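Local coordinates for protein iota-carrageenase (Alteromonas sp., PDB 1H80) that hydrolyses the beta-1,4 linkages of iota-carrageenan, a sulfated galactan of red algal cell walls, in endo fashion and with inversion of anomeric configuration, at residues Gly211-Arg216 against Lys244-Val249; Asn239-Lys244 against Asn265-Ser270; Phe354-Arg359 against Phe424-Ile429. All blocks are in the same frame, centred on the assembly; numbering follows the deposited sequence. Where two conformers were deposited one is given.

Contact 1 of 3, residues Gly211-Arg216 against Lys244-Val249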
ATOM      1  N   GLY A 211      -4.432   9.053   4.770  1.00 14.51           N
ATOM      2  CA  GLY A 211      -4.089   8.249   5.927  1.00 15.59           C
ATOM      3  C   GLY A 211      -3.151   7.139   5.479  1.00 15.07           C
ATOM      4  O   GLY A 211      -3.180   6.729   4.314  1.00 16.37           O
ATOM      5  N   GLY A 212      -2.306   6.659   6.386  1.00 15.49           N
ATOM      6  CA  GLY A 212      -1.384   5.591   6.038  1.00 14.20           C
ATOM      7  C   GLY A 212      -0.414   5.952   4.926  1.00 13.27           C
ATOM      8  O   GLY A 212       0.071   7.077   4.851  1.00 13.42           O
ATOM      9  N   ILE A 213      -0.133   4.987   4.055  1.00 13.53           N
ATOM     10  CA  ILE A 213       0.792   5.194   2.946  1.00 12.77           C
ATOM     11  C   ILE A 213       0.137   4.746   1.642  1.00 12.73           C
ATOM     12  O   ILE A 213      -0.471   3.675   1.580  1.00 13.59           O
ATOM     13  CB  ILE A 213       2.089   4.409   3.180  1.00 12.93           C
ATOM     14  CG1 ILE A 213       2.780   4.964   4.426  1.00 12.35           C
ATOM     15  CG2 ILE A 213       3.009   4.504   1.966  1.00 12.07           C
ATOM     16  CD1 ILE A 213       3.991   4.208   4.826  1.00 14.57           C
ATOM     17  N   ALA A 214       0.254   5.570   0.604  1.00 13.19           N
ATOM     18  CA  ALA A 214      -0.357   5.239  -0.681  1.00 12.35           C
ATOM     19  C   ALA A 214       0.323   4.053  -1.358  1.00 12.43           C
ATOM     20  O   ALA A 214      -0.330   3.077  -1.728  1.00 12.65           O
ATOM     21  CB  ALA A 214      -0.334   6.456  -1.598  1.00 11.89           C
ATOM     22  N   LEU A 215       1.636   4.148  -1.531  1.00 12.26           N
ATOM     23  CA  LEU A 215       2.402   3.075  -2.156  1.00 12.82           C
ATOM     24  C   LEU A 215       3.422   2.603  -1.136  1.00 12.70           C
ATOM     25  O   LEU A 215       4.516   3.154  -1.018  1.00 13.43           O
ATOM     26  CB  LEU A 215       3.098   3.580  -3.418  1.00 13.26           C
ATOM     27  CG  LEU A 215       3.926   2.534  -4.170  1.00 13.51           C
ATOM     28  CD1 LEU A 215       3.071   1.302  -4.498  1.00 13.75           C
ATOM     29  CD2 LEU A 215       4.472   3.162  -5.439  1.00 13.89           C
ATOM     30  N   ARG A 216       3.040   1.572  -0.397  1.00 13.28           N
ATOM     31  CA  ARG A 216       3.868   1.019   0.659  1.00 12.79           C
ATOM     32  C   ARG A 216       4.685  -0.167   0.169  1.00 13.35           C
ATOM     33  O   ARG A 216       4.210  -1.300   0.151  1.00 13.60           O
ATOM     34  CB  ARG A 216       2.964   0.600   1.817  1.00 13.92           C
ATOM     35  CG  ARG A 216       3.688   0.129   3.059  1.00 14.23           C
ATOM     36  CD  ARG A 216       2.686  -0.457   4.041  1.00 15.40           C
ATOM     37  NE  ARG A 216       1.844   0.563   4.663  1.00 15.27           N
ATOM     38  CZ  ARG A 216       2.191   1.244   5.752  1.00 16.66           C
ATOM     39  NH1 ARG A 216       3.358   1.007   6.334  1.00 16.90           N
ATOM     40  NH2 ARG A 216       1.374   2.157   6.262  1.00 14.56           N
ATOM     41  N   LYS A 244      -2.938  13.708   4.877  1.00 14.70           N
ATOM     42  CA  LYS A 244      -3.168  13.372   6.280  1.00 15.44           C
ATOM     43  C   LYS A 244      -2.671  11.975   6.634  1.00 15.30           C
ATOM     44  O   LYS A 244      -3.315  11.247   7.390  1.00 16.44           O
ATOM     45  CB  LYS A 244      -4.658  13.489   6.609  1.00 16.32           C
ATOM     46  CG  LYS A 244      -5.230  14.869   6.335  1.00 18.81           C
ATOM     47  CD  LYS A 244      -6.704  14.930   6.714  1.00 20.73           C
ATOM     48  CE  LYS A 244      -7.286  16.306   6.438  1.00 22.95           C
ATOM     49  NZ  LYS A 244      -8.729  16.381   6.802  1.00 25.83           N
ATOM     50  N   GLY A 245      -1.514  11.604   6.096  1.00 14.73           N
ATOM     51  CA  GLY A 245      -0.977  10.287   6.378  1.00 14.09           C
ATOM     52  C   GLY A 245       0.499  10.288   6.713  1.00 13.71           C
ATOM     53  O   GLY A 245       1.064  11.310   7.102  1.00 14.14           O
ATOM     54  N   LEU A 246       1.122   9.126   6.558  1.00 13.68           N
ATOM     55  CA  LEU A 246       2.542   8.964   6.841  1.00 14.04           C
ATOM     56  C   LEU A 246       3.404   9.418   5.674  1.00 13.58           C
ATOM     57  O   LEU A 246       4.319  10.222   5.843  1.00 14.54           O
ATOM     58  CB  LEU A 246       2.854   7.499   7.153  1.00 15.60           C
ATOM     59  CG  LEU A 246       2.280   6.896   8.434  1.00 16.62           C
ATOM     60  CD1 LEU A 246       2.606   5.408   8.478  1.00 18.61           C
ATOM     61  CD2 LEU A 246       2.865   7.603   9.647  1.00 17.52           C
ATOM     62  N   ALA A 247       3.113   8.889   4.489  1.00 14.12           N
ATOM     63  CA  ALA A 247       3.874   9.224   3.294  1.00 13.30           C
ATOM     64  C   ALA A 247       3.141   8.739   2.057  1.00 13.25           C
ATOM     65  O   ALA A 247       2.267   7.881   2.143  1.00 13.40           O
ATOM     66  CB  ALA A 247       5.246   8.571   3.354  1.00 14.59           C
ATOM     67  N   ALA A 248       3.498   9.297   0.908  1.00 12.88           N
ATOM     68  CA  ALA A 248       2.884   8.894  -0.347  1.00 12.93           C
ATOM     69  C   ALA A 248       3.594   7.638  -0.821  1.00 13.42           C
ATOM     70  O   ALA A 248       2.970   6.677  -1.258  1.00 12.84           O
ATOM     71  CB  ALA A 248       3.035  10.000  -1.382  1.00 13.32           C
ATOM     72  N   VAL A 249       4.915   7.662  -0.720  1.00 13.69           N
ATOM     73  CA  VAL A 249       5.731   6.541  -1.150  1.00 14.91           C
ATOM     74  C   VAL A 249       6.688   6.142  -0.044  1.00 15.41           C
ATOM     75  O   VAL A 249       7.358   6.988   0.542  1.00 14.92           O
ATOM     76  CB  VAL A 249       6.547   6.912  -2.396  1.00 15.36           C
ATOM     77  CG1 VAL A 249       7.444   5.749  -2.788  1.00 16.97           C
ATOM     78  CG2 VAL A 249       5.612   7.275  -3.541  1.00 16.53           C
TER
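Leu-246 and Ile-213 bury the most surface here, and their side chains meet directly: CG1 of Ile-213 lies 3.7 Å from CB of Leu-246, while Leu-246 CD1 reaches both CG1 and CD1 of the isoleucine. With CG1 set beside its backbone N (chi1 -64°), Ile-213 directs this longer branch at Leu-246 and leaves CG2 against the carbonyls, 3.5 Å from Ala-247 O. That same oxygen receives the CA-H of Ile-213 and, weakly, the N-H of Ala-214. The backbone of Leu-246 is gripped as well, since its N donates to Gly-212 O at 2.9 Å.

Equivalent turns of successive coils are stacked here in the right-handed parallel beta-helix, the two segments rounding their corners, at Ala-214 and Leu-215 and at Ala-248 and Val-249, in step. Ile-213 pairs with Ala-247 and Leu-215 with Val-249 in parallel register, and the N of Leu-215 donates to Ala-248 O at 2.9 Å, close to the line of that carbonyl. Leu-215, the third large contributor, packs CB 4.5 Å from CG2 of Val-249. Gly-211 and Gly-245 come together backbone to backbone, their CA atoms 3.7 Å apart; a CB on Gly-245 would run into Gly-212 O and Gly-211 C. CD1 of Ile-213 also lies over one face of the Arg-216 guanidinium, 3.4 Å above its plane, a group held by a salt bridge to Glu-218 and a hydrogen bond to Tyr-191 O.

Contact 2 of 3, residues Asn239-Lys244 against Asn265-Ser270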
ATOM      1  N   ASN A 239       2.631   9.735 -10.242  1.00 12.76           N
ATOM      2  CA  ASN A 239       1.541  10.464  -9.613  1.00 13.09           C
ATOM      3  C   ASN A 239       0.971   9.711  -8.413  1.00 12.45           C
ATOM      4  O   ASN A 239      -0.155   9.203  -8.442  1.00 12.60           O
ATOM      5  CB  ASN A 239       0.447  10.746 -10.640  1.00 14.29           C
ATOM      6  CG  ASN A 239      -0.617  11.677 -10.111  1.00 15.07           C
ATOM      7  OD1 ASN A 239      -0.457  12.277  -9.047  1.00 15.77           O
ATOM      8  ND2 ASN A 239      -1.708  11.810 -10.854  1.00 17.40           N
ATOM      9  N   ILE A 240       1.777   9.645  -7.359  1.00 11.83           N
ATOM     10  CA  ILE A 240       1.396   8.976  -6.123  1.00 11.06           C
ATOM     11  C   ILE A 240       1.230  10.077  -5.090  1.00 12.49           C
ATOM     12  O   ILE A 240       2.127  10.908  -4.899  1.00 11.75           O
ATOM     13  CB  ILE A 240       2.489   7.991  -5.673  1.00 11.09           C
ATOM     14  CG1 ILE A 240       2.860   7.055  -6.831  1.00 12.52           C
ATOM     15  CG2 ILE A 240       2.016   7.213  -4.463  1.00 12.27           C
ATOM     16  CD1 ILE A 240       1.700   6.247  -7.406  1.00 12.70           C
ATOM     17  N   ARG A 241       0.087  10.073  -4.411  1.00 11.98           N
ATOM     18  CA  ARG A 241      -0.212  11.128  -3.456  1.00 13.47           C
ATOM     19  C   ARG A 241      -0.671  10.675  -2.081  1.00 14.05           C
ATOM     20  O   ARG A 241      -1.297   9.624  -1.925  1.00 13.40           O
ATOM     21  CB  ARG A 241      -1.273  12.051  -4.062  1.00 15.04           C
ATOM     22  CG  ARG A 241      -0.976  12.460  -5.501  1.00 16.96           C
ATOM     23  CD  ARG A 241      -1.988  13.461  -6.045  1.00 19.55           C
ATOM     24  NE  ARG A 241      -3.352  12.935  -6.119  1.00 20.61           N
ATOM     25  CZ  ARG A 241      -3.769  12.025  -6.996  1.00 21.60           C
ATOM     26  NH1 ARG A 241      -2.928  11.518  -7.891  1.00 21.08           N
ATOM     27  NH2 ARG A 241      -5.036  11.627  -6.986  1.00 21.90           N
ATOM     28  N   CYS A 242      -0.341  11.486  -1.083  1.00 14.27           N
ATOM     29  CA  CYS A 242      -0.713  11.217   0.296  1.00 14.87           C
ATOM     30  C   CYS A 242      -1.384  12.466   0.880  1.00 14.66           C
ATOM     31  O   CYS A 242      -1.081  13.588   0.479  1.00 13.56           O
ATOM     32  CB  CYS A 242       0.531  10.870   1.142  1.00 16.40           C
ATOM     33  SG  CYS A 242       0.153  11.043   2.919  0.50 17.92           S
ATOM     34  N   SER A 243      -2.320  12.264   1.801  1.00 14.13           N
ATOM     35  CA  SER A 243      -2.985  13.370   2.479  1.00 14.85           C
ATOM     36  C   SER A 243      -3.298  12.893   3.890  1.00 14.90           C
ATOM     37  O   SER A 243      -3.825  11.798   4.080  1.00 14.71           O
ATOM     38  CB  SER A 243      -4.271  13.793   1.750  1.00 15.51           C
ATOM     39  OG  SER A 243      -5.222  12.748   1.695  0.50 15.37           O
ATOM     40  N   LYS A 244      -2.938  13.708   4.877  1.00 14.70           N
ATOM     41  CA  LYS A 244      -3.168  13.372   6.280  1.00 15.44           C
ATOM     42  C   LYS A 244      -2.671  11.975   6.634  1.00 15.30           C
ATOM     43  O   LYS A 244      -3.315  11.247   7.390  1.00 16.44           O
ATOM     44  CB  LYS A 244      -4.658  13.489   6.609  1.00 16.32           C
ATOM     45  CG  LYS A 244      -5.230  14.869   6.335  1.00 18.81           C
ATOM     46  CD  LYS A 244      -6.704  14.930   6.714  1.00 20.73           C
ATOM     47  CE  LYS A 244      -7.286  16.306   6.438  1.00 22.95           C
ATOM     48  NZ  LYS A 244      -8.729  16.381   6.802  1.00 25.83           N
ATOM     49  N   ASN A 265       6.647  12.122  -9.916  1.00 15.12           N
ATOM     50  CA  ASN A 265       5.518  12.927  -9.470  1.00 15.83           C
ATOM     51  C   ASN A 265       4.871  12.421  -8.187  1.00 15.42           C
ATOM     52  O   ASN A 265       3.818  11.783  -8.207  1.00 14.78           O
ATOM     53  CB  ASN A 265       4.481  13.015 -10.590  1.00 16.92           C
ATOM     54  CG  ASN A 265       3.355  13.974 -10.267  1.00 19.23           C
ATOM     55  OD1 ASN A 265       3.433  14.741  -9.306  1.00 21.84           O
ATOM     56  ND2 ASN A 265       2.302  13.940 -11.075  1.00 20.87           N
ATOM     57  N   VAL A 266       5.519  12.717  -7.069  1.00 14.62           N
ATOM     58  CA  VAL A 266       5.028  12.323  -5.757  1.00 14.71           C
ATOM     59  C   VAL A 266       4.612  13.593  -5.039  1.00 15.04           C
ATOM     60  O   VAL A 266       5.349  14.573  -5.028  1.00 15.61           O
ATOM     61  CB  VAL A 266       6.133  11.624  -4.942  1.00 14.69           C
ATOM     62  CG1 VAL A 266       5.625  11.275  -3.549  1.00 15.58           C
ATOM     63  CG2 VAL A 266       6.603  10.382  -5.673  1.00 15.45           C
ATOM     64  N   SER A 267       3.426  13.590  -4.448  1.00 14.86           N
ATOM     65  CA  SER A 267       2.979  14.776  -3.745  1.00 16.05           C
ATOM     66  C   SER A 267       2.266  14.404  -2.466  1.00 16.38           C
ATOM     67  O   SER A 267       1.585  13.382  -2.386  1.00 16.93           O
ATOM     68  CB  SER A 267       2.053  15.608  -4.631  1.00 18.03           C
ATOM     69  OG  SER A 267       0.878  14.890  -4.936  1.00 21.43           O
ATOM     70  N   SER A 268       2.442  15.241  -1.457  1.00 14.81           N
ATOM     71  CA  SER A 268       1.816  15.001  -0.174  1.00 15.19           C
ATOM     72  C   SER A 268       1.235  16.288   0.366  1.00 14.44           C
ATOM     73  O   SER A 268       1.733  17.374   0.073  1.00 14.77           O
ATOM     74  CB  SER A 268       2.847  14.460   0.817  1.00 15.56           C
ATOM     75  OG  SER A 268       3.866  15.399   1.091  1.00 17.92           O
ATOM     76  N   VAL A 269       0.162  16.157   1.136  1.00 13.93           N
ATOM     77  CA  VAL A 269      -0.475  17.300   1.766  1.00 14.12           C
ATOM     78  C   VAL A 269      -0.728  16.888   3.201  1.00 14.33           C
ATOM     79  O   VAL A 269      -1.493  15.965   3.471  1.00 13.93           O
ATOM     80  CB  VAL A 269      -1.811  17.672   1.098  1.00 14.46           C
ATOM     81  CG1 VAL A 269      -2.429  18.864   1.824  1.00 17.03           C
ATOM     82  CG2 VAL A 269      -1.582  18.014  -0.371  1.00 15.63           C
ATOM     83  N   SER A 270      -0.057  17.566   4.120  1.00 13.98           N
ATOM     84  CA  SER A 270      -0.197  17.266   5.531  1.00 14.70           C
ATOM     85  C   SER A 270       0.171  15.808   5.857  1.00 14.14           C
ATOM     86  O   SER A 270      -0.556  15.144   6.585  1.00 15.49           O
ATOM     87  CB  SER A 270      -1.631  17.564   5.989  1.00 14.79           C
ATOM     88  OG  SER A 270      -1.758  17.467   7.396  1.00 17.21           O
TER
HETATM   89  O   HOH W   1       1.315  13.837  -7.475  1.00 22.61           O
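Asn-239 and Asn-265 stand side by side and point the same way, their amide planes only 7° apart, with ND2 of Asn-265 3.7 Å from CB of Asn-239. Each has CG opposite its backbone N (chi1 -171° and -173°) and nearly the same chi2, so the two amides repeat one another along the stack, reminiscent of the asparagine stacks of parallel beta-helices, although here a water rather than a direct amide bond links the two side chains. Water 1 lies between them: it is 2.8 Å from OD1 of Asn-239 and 2.8 Å from OG of Ser-267, with a weak link to OD1 of Asn-265. OD1 of Asn-239 also accepts from NH1 of Arg-241 at 2.8 Å; the donor stands above the carbonyl plane, while the oxygen lies within the plane of the guanidinium, whose NH1 also binds Asn-206.

Next along the strands, the aliphatic start of Arg-241 runs alongside Ser-267, CG coming within 3.1 Å of OG. On the face carrying Ile-240 and Val-266, Cys-242 and Ser-268 meet through their CB atoms at 4.3 Å, and the cysteine is tied by a disulfide to Cys-271. Five backbone hydrogen bonds run between the nearly parallel strands, from Ile-240 N to Asn-265 O through to Lys-244 N and Val-269 O. Strand 231-243 lies between strand 202-210, to which its backbone bonds at Leu-207 and Ser-209, and strand 261-269, which pairs along its other edge with strand 351-359.

Contact 3 of 3, residues Phe354-Arg359 against Phe424-Ile429; sequences FDVTAR and FNVKRI
This is a parallel strand pairing near the C-terminal end of the beta-helix, in which Phe stacks on Phe and Val on Val, while the remaining pairs are unlike. Phe-354 and Phe-424 form an offset stack, centroids 4.7 Å apart and planes 12° from parallel, with CE2 of Phe-354 over one face of the Phe-424 ring. Nearly equal torsions (chi1 -56° and -57°, each CG beside its backbone N) aim both rings the same way. An alanine at Phe-424 would remove this ring and is likely to leave one face of Phe-354 without its stacking partner.

Beside the rings, Asn-425 ND2 donates to OD1 of Asp-355 at 2.7 Å on the anti side of the carboxylate, whose plane stands almost perpendicular to the amide. Water 2 donates to Asn-425 O and is also bonded to Thr-357 OG1, while Lys-427 N closes on Val-356 O at 2.7 Å. At the far end Ile-429 lays CG2 over one face of the Arg-359 guanidinium, 3.4 Å from NH1, and sends CD1 to CG2 of Thr-357. Strand 351-359 is held on its other edge by strand 261-269, through Val-266 and Ser-268 among others.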
ATOM      1  N   PHE A 354      11.585  11.083  -8.901  1.00 16.83           N
ATOM      2  CA  PHE A 354      11.633  12.408  -9.513  1.00 17.66           C
ATOM      3  C   PHE A 354      10.410  13.254  -9.189  1.00 18.53           C
ATOM      4  O   PHE A 354       9.292  12.743  -9.134  1.00 19.65           O
ATOM      5  CB  PHE A 354      11.734  12.298 -11.039  1.00 17.01           C
ATOM      6  CG  PHE A 354      12.899  11.487 -11.526  1.00 17.93           C
ATOM      7  CD1 PHE A 354      12.845  10.099 -11.534  1.00 17.53           C
ATOM      8  CD2 PHE A 354      14.048  12.115 -12.001  1.00 17.55           C
ATOM      9  CE1 PHE A 354      13.915   9.343 -12.010  1.00 18.50           C
ATOM     10  CE2 PHE A 354      15.122  11.372 -12.479  1.00 18.87           C
ATOM     11  CZ  PHE A 354      15.057   9.981 -12.485  1.00 17.71           C
ATOM     12  N   ASP A 355      10.639  14.551  -8.994  1.00 18.60           N
ATOM     13  CA  ASP A 355       9.583  15.519  -8.706  1.00 19.47           C
ATOM     14  C   ASP A 355       8.764  15.194  -7.463  1.00 19.54           C
ATOM     15  O   ASP A 355       7.699  14.580  -7.538  1.00 20.43           O
ATOM     16  CB  ASP A 355       8.653  15.660  -9.915  1.00 20.96           C
ATOM     17  CG  ASP A 355       9.404  15.987 -11.193  1.00 24.13           C
ATOM     18  OD1 ASP A 355      10.323  16.834 -11.150  1.00 26.37           O
ATOM     19  OD2 ASP A 355       9.069  15.404 -12.247  0.50 24.35           O
ATOM     20  N   VAL A 356       9.271  15.630  -6.317  1.00 18.00           N
ATOM     21  CA  VAL A 356       8.619  15.397  -5.039  1.00 17.51           C
ATOM     22  C   VAL A 356       8.156  16.733  -4.471  1.00 17.38           C
ATOM     23  O   VAL A 356       8.925  17.691  -4.412  1.00 17.64           O
ATOM     24  CB  VAL A 356       9.595  14.738  -4.040  1.00 17.48           C
ATOM     25  CG1 VAL A 356       8.895  14.469  -2.722  1.00 18.35           C
ATOM     26  CG2 VAL A 356      10.142  13.440  -4.628  1.00 17.86           C
ATOM     27  N   THR A 357       6.893  16.800  -4.074  1.00 16.82           N
ATOM     28  CA  THR A 357       6.350  18.026  -3.504  1.00 16.82           C
ATOM     29  C   THR A 357       5.613  17.704  -2.215  1.00 16.21           C
ATOM     30  O   THR A 357       4.693  16.890  -2.202  1.00 16.30           O
ATOM     31  CB  THR A 357       5.370  18.716  -4.476  1.00 18.21           C
ATOM     32  OG1 THR A 357       6.044  19.010  -5.705  1.00 20.73           O
ATOM     33  CG2 THR A 357       4.843  20.018  -3.872  1.00 19.99           C
ATOM     34  N   ALA A 358       6.033  18.342  -1.129  1.00 14.67           N
ATOM     35  CA  ALA A 358       5.395  18.131   0.160  1.00 14.33           C
ATOM     36  C   ALA A 358       4.795  19.444   0.631  1.00 14.24           C
ATOM     37  O   ALA A 358       5.504  20.430   0.803  1.00 14.54           O
ATOM     38  CB  ALA A 358       6.410  17.626   1.180  1.00 14.96           C
ATOM     39  N   ARG A 359       3.482  19.455   0.820  1.00 14.38           N
ATOM     40  CA  ARG A 359       2.801  20.650   1.296  1.00 14.65           C
ATOM     41  C   ARG A 359       2.547  20.455   2.783  1.00 14.72           C
ATOM     42  O   ARG A 359       1.998  19.436   3.204  1.00 13.58           O
ATOM     43  CB  ARG A 359       1.478  20.856   0.555  1.00 16.08           C
ATOM     44  CG  ARG A 359       0.701  22.085   1.021  1.00 18.44           C
ATOM     45  CD  ARG A 359      -0.604  22.241   0.251  1.00 21.63           C
ATOM     46  NE  ARG A 359      -0.388  22.681  -1.125  1.00 24.36           N
ATOM     47  CZ  ARG A 359      -0.205  23.948  -1.487  1.00 25.76           C
ATOM     48  NH1 ARG A 359      -0.212  24.910  -0.575  1.00 27.03           N
ATOM     49  NH2 ARG A 359      -0.013  24.254  -2.764  1.00 26.96           N
ATOM     50  N   PHE A 424      15.034  13.592  -6.764  1.00 20.40           N
ATOM     51  CA  PHE A 424      15.339  14.714  -7.641  1.00 20.47           C
ATOM     52  C   PHE A 424      14.209  15.731  -7.610  1.00 20.55           C
ATOM     53  O   PHE A 424      13.035  15.364  -7.516  1.00 20.21           O
ATOM     54  CB  PHE A 424      15.543  14.236  -9.083  1.00 21.83           C
ATOM     55  CG  PHE A 424      16.611  13.190  -9.233  1.00 23.37           C
ATOM     56  CD1 PHE A 424      16.355  11.861  -8.912  1.00 24.00           C
ATOM     57  CD2 PHE A 424      17.877  13.534  -9.699  1.00 24.52           C
ATOM     58  CE1 PHE A 424      17.341  10.888  -9.052  1.00 24.85           C
ATOM     59  CE2 PHE A 424      18.871  12.568  -9.843  1.00 24.92           C
ATOM     60  CZ  PHE A 424      18.603  11.244  -9.520  1.00 24.88           C
ATOM     61  N   ASN A 425      14.572  17.007  -7.686  1.00 19.92           N
ATOM     62  CA  ASN A 425      13.603  18.096  -7.687  1.00 19.64           C
ATOM     63  C   ASN A 425      12.599  17.988  -6.541  1.00 18.95           C
ATOM     64  O   ASN A 425      11.394  17.845  -6.762  1.00 18.65           O
ATOM     65  CB  ASN A 425      12.878  18.129  -9.039  1.00 21.44           C
ATOM     66  CG  ASN A 425      11.932  19.308  -9.170  1.00 23.28           C
ATOM     67  OD1 ASN A 425      12.210  20.404  -8.678  1.00 24.52           O
ATOM     68  ND2 ASN A 425      10.814  19.094  -9.855  1.00 24.21           N
ATOM     69  N   VAL A 426      13.115  18.063  -5.317  1.00 18.14           N
ATOM     70  CA  VAL A 426      12.289  17.991  -4.116  1.00 18.15           C
ATOM     71  C   VAL A 426      11.908  19.406  -3.700  1.00 18.34           C
ATOM     72  O   VAL A 426      12.764  20.287  -3.614  1.00 18.57           O
ATOM     73  CB  VAL A 426      13.055  17.324  -2.959  1.00 17.57           C
ATOM     74  CG1 VAL A 426      12.199  17.316  -1.704  1.00 19.09           C
ATOM     75  CG2 VAL A 426      13.444  15.906  -3.346  1.00 18.58           C
ATOM     76  N   LYS A 427      10.623  19.618  -3.435  1.00 18.53           N
ATOM     77  CA  LYS A 427      10.136  20.934  -3.044  1.00 19.82           C
ATOM     78  C   LYS A 427       9.177  20.865  -1.867  1.00 18.85           C
ATOM     79  O   LYS A 427       8.450  19.888  -1.696  1.00 18.70           O
ATOM     80  CB  LYS A 427       9.426  21.602  -4.224  1.00 22.24           C
ATOM     81  CG  LYS A 427      10.316  21.872  -5.426  1.00 26.02           C
ATOM     82  CD  LYS A 427       9.501  22.385  -6.602  1.00 29.54           C
ATOM     83  CE  LYS A 427      10.382  22.702  -7.802  1.00 31.38           C
ATOM     84  NZ  LYS A 427      11.328  23.818  -7.524  1.00 33.68           N
ATOM     85  N   ARG A 428       9.191  21.913  -1.051  1.00 18.71           N
ATOM     86  CA  ARG A 428       8.310  22.007   0.099  1.00 18.25           C
ATOM     87  C   ARG A 428       7.462  23.255  -0.048  1.00 18.39           C
ATOM     88  O   ARG A 428       7.904  24.256  -0.615  1.00 18.74           O
ATOM     89  CB  ARG A 428       9.107  22.102   1.399  1.00 18.75           C
ATOM     90  CG  ARG A 428       9.845  20.842   1.789  1.00 20.23           C
ATOM     91  CD  ARG A 428      10.485  21.041   3.145  1.00 21.66           C
ATOM     92  NE  ARG A 428      11.397  22.178   3.123  1.00 23.03           N
ATOM     93  CZ  ARG A 428      11.800  22.835   4.206  1.00 24.09           C
ATOM     94  NH1 ARG A 428      11.368  22.466   5.405  1.00 24.50           N
ATOM     95  NH2 ARG A 428      12.628  23.862   4.086  1.00 25.54           N
ATOM     96  N   ILE A 429       6.240  23.187   0.463  1.00 17.93           N
ATOM     97  CA  ILE A 429       5.322  24.312   0.399  1.00 17.84           C
ATOM     98  C   ILE A 429       4.727  24.599   1.774  1.00 17.84           C
ATOM     99  O   ILE A 429       4.217  23.702   2.441  1.00 16.81           O
ATOM    100  CB  ILE A 429       4.163  24.030  -0.578  1.00 18.41           C
ATOM    101  CG1 ILE A 429       4.707  23.796  -1.988  1.00 19.13           C
ATOM    102  CG2 ILE A 429       3.185  25.202  -0.567  1.00 18.42           C
ATOM    103  CD1 ILE A 429       3.633  23.453  -3.000  1.00 21.73           C
TER
HETATM  104  O   HOH W   2       8.930  19.244  -7.054  1.00 32.80           O

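In the fold
Following the chain, strand 202-210 leads into 211-216, the first half of contact 1, and the polypeptide then rounds a coil through helix 222-227 to strand 231-243. Residues 239-244 open contact 2 before 244-249 closes contact 1, so the two cross along the chain and share Lys-244. Contact 2 closes one coil later, at 265-270. Contact 1 stacks the corner that follows the strands, contact 2 the strands themselves, and they touch where Ala-248 packs on Cys-242. Contact 3 comes later in series: 354-359 lies beside 265-270, with Ser-268 O near Arg-359 N, and 424-429 closes a loop of 64 residues.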